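Local coordinates for protein putative C39-like peptidase (Bacillus anthracis, PDB 3ERV) that is of unknown function but probably acts as a papain-like cysteine peptidase of the C39 type, at residues Glu51-Ala62 against Leu112-Leu120. Numbering follows the deposited sequence.
Sequences EVTSLAMMLQYA and LFQLAKKYL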
loop_
_atom_site.group_PDB
_atom_site.type_symbol
_atom_site.label_atom_id
_atom_site.label_comp_id
_atom_site.label_asym_id
_atom_site.label_seq_id
_atom_site.Cartn_x
_atom_site.Cartn_y
_atom_site.Cartn_z
ATOM N N GLU A 51 2.500 4.669 0.853
ATOM C CA GLU A 51 1.556 4.295 -0.225
ATOM C C GLU A 51 1.898 4.813 -1.627
ATOM O O GLU A 51 1.870 4.048 -2.633
ATOM C CB GLU A 51 0.135 4.732 0.148
ATOM C CG GLU A 51 -0.326 4.274 1.527
ATOM C CD GLU A 51 -0.201 5.287 2.671
ATOM O OE1 GLU A 51 0.576 6.260 2.570
ATOM O OE2 GLU A 51 -0.862 5.062 3.740
ATOM N N VAL A 52 2.201 6.101 -1.733
ATOM C CA VAL A 52 2.510 6.633 -3.060
ATOM C C VAL A 52 3.860 6.102 -3.577
ATOM O O VAL A 52 4.079 6.001 -4.793
ATOM C CB VAL A 52 2.447 8.191 -3.158
ATOM C CG1 VAL A 52 1.018 8.733 -2.838
ATOM C CG2 VAL A 52 3.549 8.911 -2.303
ATOM N N THR A 53 4.773 5.800 -2.662
ATOM C CA THR A 53 6.091 5.300 -3.074
ATOM C C THR A 53 6.000 3.862 -3.595
ATOM O O THR A 53 6.649 3.548 -4.601
ATOM C CB THR A 53 7.155 5.444 -1.940
ATOM O OG1 THR A 53 7.247 6.822 -1.552
ATOM C CG2 THR A 53 8.524 5.008 -2.425
ATOM N N SER A 54 5.215 2.994 -2.911
ATOM C CA SER A 54 4.901 1.632 -3.391
ATOM C C SER A 54 4.151 1.647 -4.740
ATOM O O SER A 54 4.420 0.847 -5.664
ATOM C CB SER A 54 4.026 0.879 -2.366
ATOM O OG SER A 54 4.702 0.681 -1.096
ATOM N N LEU A 55 3.190 2.554 -4.824
ATOM C CA LEU A 55 2.492 2.765 -6.045
ATOM C C LEU A 55 3.463 3.194 -7.156
ATOM O O LEU A 55 3.353 2.686 -8.255
ATOM C CB LEU A 55 1.336 3.779 -5.885
ATOM C CG LEU A 55 0.534 3.910 -7.207
ATOM C CD1 LEU A 55 -0.164 2.574 -7.590
ATOM C CD2 LEU A 55 -0.490 5.099 -7.138
ATOM N N ALA A 56 4.412 4.088 -6.865
ATOM C CA ALA A 56 5.396 4.481 -7.861
ATOM C C ALA A 56 6.226 3.305 -8.434
ATOM O O ALA A 56 6.318 3.114 -9.656
ATOM C CB ALA A 56 6.301 5.641 -7.323
ATOM N N MET A 57 6.739 2.465 -7.553
ATOM C CA MET A 57 7.440 1.230 -7.956
ATOM C C MET A 57 6.578 0.338 -8.864
ATOM O O MET A 57 7.071 -0.198 -9.881
ATOM C CB MET A 57 7.863 0.409 -6.704
ATOM C CG MET A 57 9.093 0.969 -5.912
ATOM S SD MET A 57 9.669 -0.043 -4.458
ATOM C CE MET A 57 8.752 0.701 -3.108
ATOM N N MET A 58 5.309 0.157 -8.498
ATOM C CA MET A 58 4.374 -0.661 -9.285
ATOM C C MET A 58 4.164 -0.068 -10.660
ATOM O O MET A 58 4.282 -0.779 -11.688
ATOM C CB MET A 58 3.004 -0.785 -8.562
ATOM C CG MET A 58 1.950 -1.867 -9.115
ATOM S SD MET A 58 0.172 -1.568 -8.775
ATOM C CE MET A 58 -0.090 -0.298 -10.041
ATOM N N LEU A 59 3.844 1.233 -10.690
ATOM C CA LEU A 59 3.629 1.948 -11.970
ATOM C C LEU A 59 4.858 1.927 -12.911
ATOM O O LEU A 59 4.714 1.689 -14.116
ATOM C CB LEU A 59 3.235 3.408 -11.678
ATOM C CG LEU A 59 1.779 3.549 -11.142
ATOM C CD1 LEU A 59 1.421 5.019 -10.888
ATOM C CD2 LEU A 59 0.806 2.921 -12.144
ATOM N N GLN A 60 6.044 2.222 -12.371
ATOM C CA GLN A 60 7.306 2.072 -13.110
ATOM C C GLN A 60 7.482 0.692 -13.732
ATOM O O GLN A 60 7.789 0.580 -14.933
ATOM C CB GLN A 60 8.520 2.388 -12.212
ATOM C CG GLN A 60 8.599 3.831 -11.910
ATOM C CD GLN A 60 9.741 4.187 -10.990
ATOM O OE1 GLN A 60 10.589 3.336 -10.659
ATOM N NE2 GLN A 60 9.782 5.471 -10.563
ATOM N N TYR A 61 7.323 -0.362 -12.929
ATOM C CA TYR A 61 7.447 -1.727 -13.465
ATOM C C TYR A 61 6.403 -2.000 -14.547
ATOM O O TYR A 61 6.664 -2.724 -15.490
ATOM C CB TYR A 61 7.212 -2.749 -12.368
ATOM C CG TYR A 61 7.692 -4.138 -12.670
ATOM C CD1 TYR A 61 9.042 -4.385 -12.931
ATOM C CD2 TYR A 61 6.797 -5.215 -12.658
ATOM C CE1 TYR A 61 9.496 -5.693 -13.135
ATOM C CE2 TYR A 61 7.223 -6.518 -12.900
ATOM C CZ TYR A 61 8.567 -6.747 -13.121
ATOM O OH TYR A 61 8.983 -8.013 -13.328
ATOM N N ALA A 62 5.219 -1.431 -14.392
ATOM C CA ALA A 62 4.193 -1.547 -15.431
ATOM C C ALA A 62 4.518 -0.737 -16.708
ATOM O O ALA A 62 3.782 -0.825 -17.680
ATOM C CB ALA A 62 2.835 -1.153 -14.871
ATOM N N LEU A 112 -6.251 5.319 -3.447
ATOM C CA LEU A 112 -5.010 4.872 -4.007
ATOM C C LEU A 112 -5.255 4.217 -5.383
ATOM O O LEU A 112 -4.472 4.430 -6.316
ATOM C CB LEU A 112 -4.290 3.939 -3.038
ATOM C CG LEU A 112 -2.804 3.686 -3.302
ATOM C CD1 LEU A 112 -1.958 4.981 -3.454
ATOM C CD2 LEU A 112 -2.237 2.768 -2.163
ATOM N N PHE A 113 -6.324 3.418 -5.489
ATOM C CA PHE A 113 -6.757 2.840 -6.767
ATOM C C PHE A 113 -7.120 3.905 -7.826
ATOM O O PHE A 113 -6.752 3.793 -9.001
ATOM C CB PHE A 113 -7.947 1.898 -6.556
ATOM C CG PHE A 113 -8.488 1.294 -7.844
ATOM C CD1 PHE A 113 -7.700 0.437 -8.621
ATOM C CD2 PHE A 113 -9.771 1.596 -8.285
ATOM C CE1 PHE A 113 -8.176 -0.141 -9.779
ATOM C CE2 PHE A 113 -10.264 1.028 -9.478
ATOM C CZ PHE A 113 -9.448 0.154 -10.225
ATOM N N GLN A 114 -7.824 4.944 -7.419
ATOM C CA GLN A 114 -8.139 5.995 -8.360
ATOM C C GLN A 114 -6.868 6.602 -8.944
ATOM O O GLN A 114 -6.831 6.947 -10.123
ATOM C CB GLN A 114 -8.987 7.101 -7.716
ATOM C CG GLN A 114 -10.388 6.681 -7.453
ATOM C CD GLN A 114 -11.040 6.021 -8.680
ATOM O OE1 GLN A 114 -11.534 4.890 -8.596
ATOM N NE2 GLN A 114 -11.024 6.717 -9.828
ATOM N N LEU A 115 -5.824 6.730 -8.123
ATOM C CA LEU A 115 -4.610 7.340 -8.617
ATOM C C LEU A 115 -3.984 6.379 -9.621
ATOM O O LEU A 115 -3.454 6.818 -10.640
ATOM C CB LEU A 115 -3.627 7.673 -7.473
ATOM C CG LEU A 115 -2.285 8.370 -7.805
ATOM C CD1 LEU A 115 -2.475 9.566 -8.766
ATOM C CD2 LEU A 115 -1.600 8.839 -6.529
ATOM N N ALA A 116 -4.020 5.077 -9.310
ATOM C CA ALA A 116 -3.419 4.085 -10.207
ATOM C C ALA A 116 -4.093 4.131 -11.593
ATOM O O ALA A 116 -3.428 3.983 -12.637
ATOM C CB ALA A 116 -3.539 2.640 -9.618
ATOM N N LYS A 117 -5.418 4.279 -11.571
ATOM C CA LYS A 117 -6.224 4.375 -12.802
ATOM C C LYS A 117 -5.911 5.596 -13.666
ATOM O O LYS A 117 -6.073 5.537 -14.866
ATOM C CB LYS A 117 -7.707 4.421 -12.446
ATOM C CG LYS A 117 -8.246 3.156 -11.903
ATOM C CD LYS A 117 -9.556 2.848 -12.638
ATOM C CE LYS A 117 -9.297 1.893 -13.774
ATOM N NZ LYS A 117 -10.435 1.962 -14.766
ATOM N N LYS A 118 -5.468 6.694 -13.058
ATOM C CA LYS A 118 -5.059 7.852 -13.815
ATOM C C LYS A 118 -3.982 7.412 -14.818
ATOM O O LYS A 118 -3.949 7.855 -15.977
ATOM C CB LYS A 118 -4.494 8.947 -12.898
ATOM C CG LYS A 118 -4.211 10.259 -13.628
ATOM C CD LYS A 118 -3.375 11.281 -12.816
ATOM C CE LYS A 118 -2.949 12.471 -13.687
ATOM N NZ LYS A 118 -1.551 12.282 -14.207
ATOM N N TYR A 119 -3.102 6.527 -14.364
ATOM C CA TYR A 119 -1.946 6.150 -15.165
ATOM C C TYR A 119 -2.160 4.838 -15.945
ATOM O O TYR A 119 -1.516 4.623 -16.962
ATOM C CB TYR A 119 -0.715 6.013 -14.258
ATOM C CG TYR A 119 -0.230 7.325 -13.793
ATOM C CD1 TYR A 119 0.696 8.048 -14.547
ATOM C CD2 TYR A 119 -0.735 7.903 -12.626
ATOM C CE1 TYR A 119 1.102 9.272 -14.123
ATOM C CE2 TYR A 119 -0.317 9.124 -12.210
ATOM C CZ TYR A 119 0.591 9.791 -12.952
ATOM O OH TYR A 119 0.996 11.011 -12.523
ATOM N N LEU A 120 -3.024 3.972 -15.440
ATOM C CA LEU A 120 -3.353 2.705 -16.101
ATOM C C LEU A 120 -4.897 2.535 -16.212
ATOM O O LEU A 120 -5.493 1.632 -15.586
ATOM C CB LEU A 120 -2.752 1.542 -15.311
ATOM C CG LEU A 120 -1.215 1.465 -15.182
ATOM C CD1 LEU A 120 -0.849 0.360 -14.154
ATOM C CD2 LEU A 120 -0.547 1.210 -16.530
#
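Glu51-Ala62 and Leu112-Leu120 run the same way along two helices whose local axes come no closer than 11.1 Å and cross at -31°, with Leu55 abreast of Ala116. The first helix begins at Cys50, probably the nucleophile of a Cys-His-Asp triad with His178 and Asp194, as in papain-like peptidases. Leu55 fills the middle of the seam. With CG opposite the backbone N (chi1 -176°) the branch reaches the second helix, and the fork, turned by chi2 (64°), lays CD1 on Ala116 CB at 3.9 Å and CD2 on Leu115 CG at 3.8 Å; CD2 also touches Leu112 CD1. One turn on, Leu59 also gives each methyl its own partner, though its CG sits beside the backbone N. CD1 approaches Tyr119 CD2 obliquely at 4.0 Å, and CD2 meets Leu120 CD1 at 3.7 Å, the two leucines lying alongside each other and pointing opposite ways. That Leu120 methyl also takes Ala62 CB at 4.0 Å and, more distantly, the CE of Met58, closing the C-terminal end. At the other end, Leu112 CD2 packs on Glu51 CB at 3.9 Å, but the glutamate chain bends at chi2 and carries its carboxylate away to the backbone N of Val107. The hydroxyl of Tyr119 likewise bonds outside the pair, to Glu74. Apolar packing, mostly aliphatic with one aromatic ring, thus joins the helices, while these polar ends are bonded elsewhere.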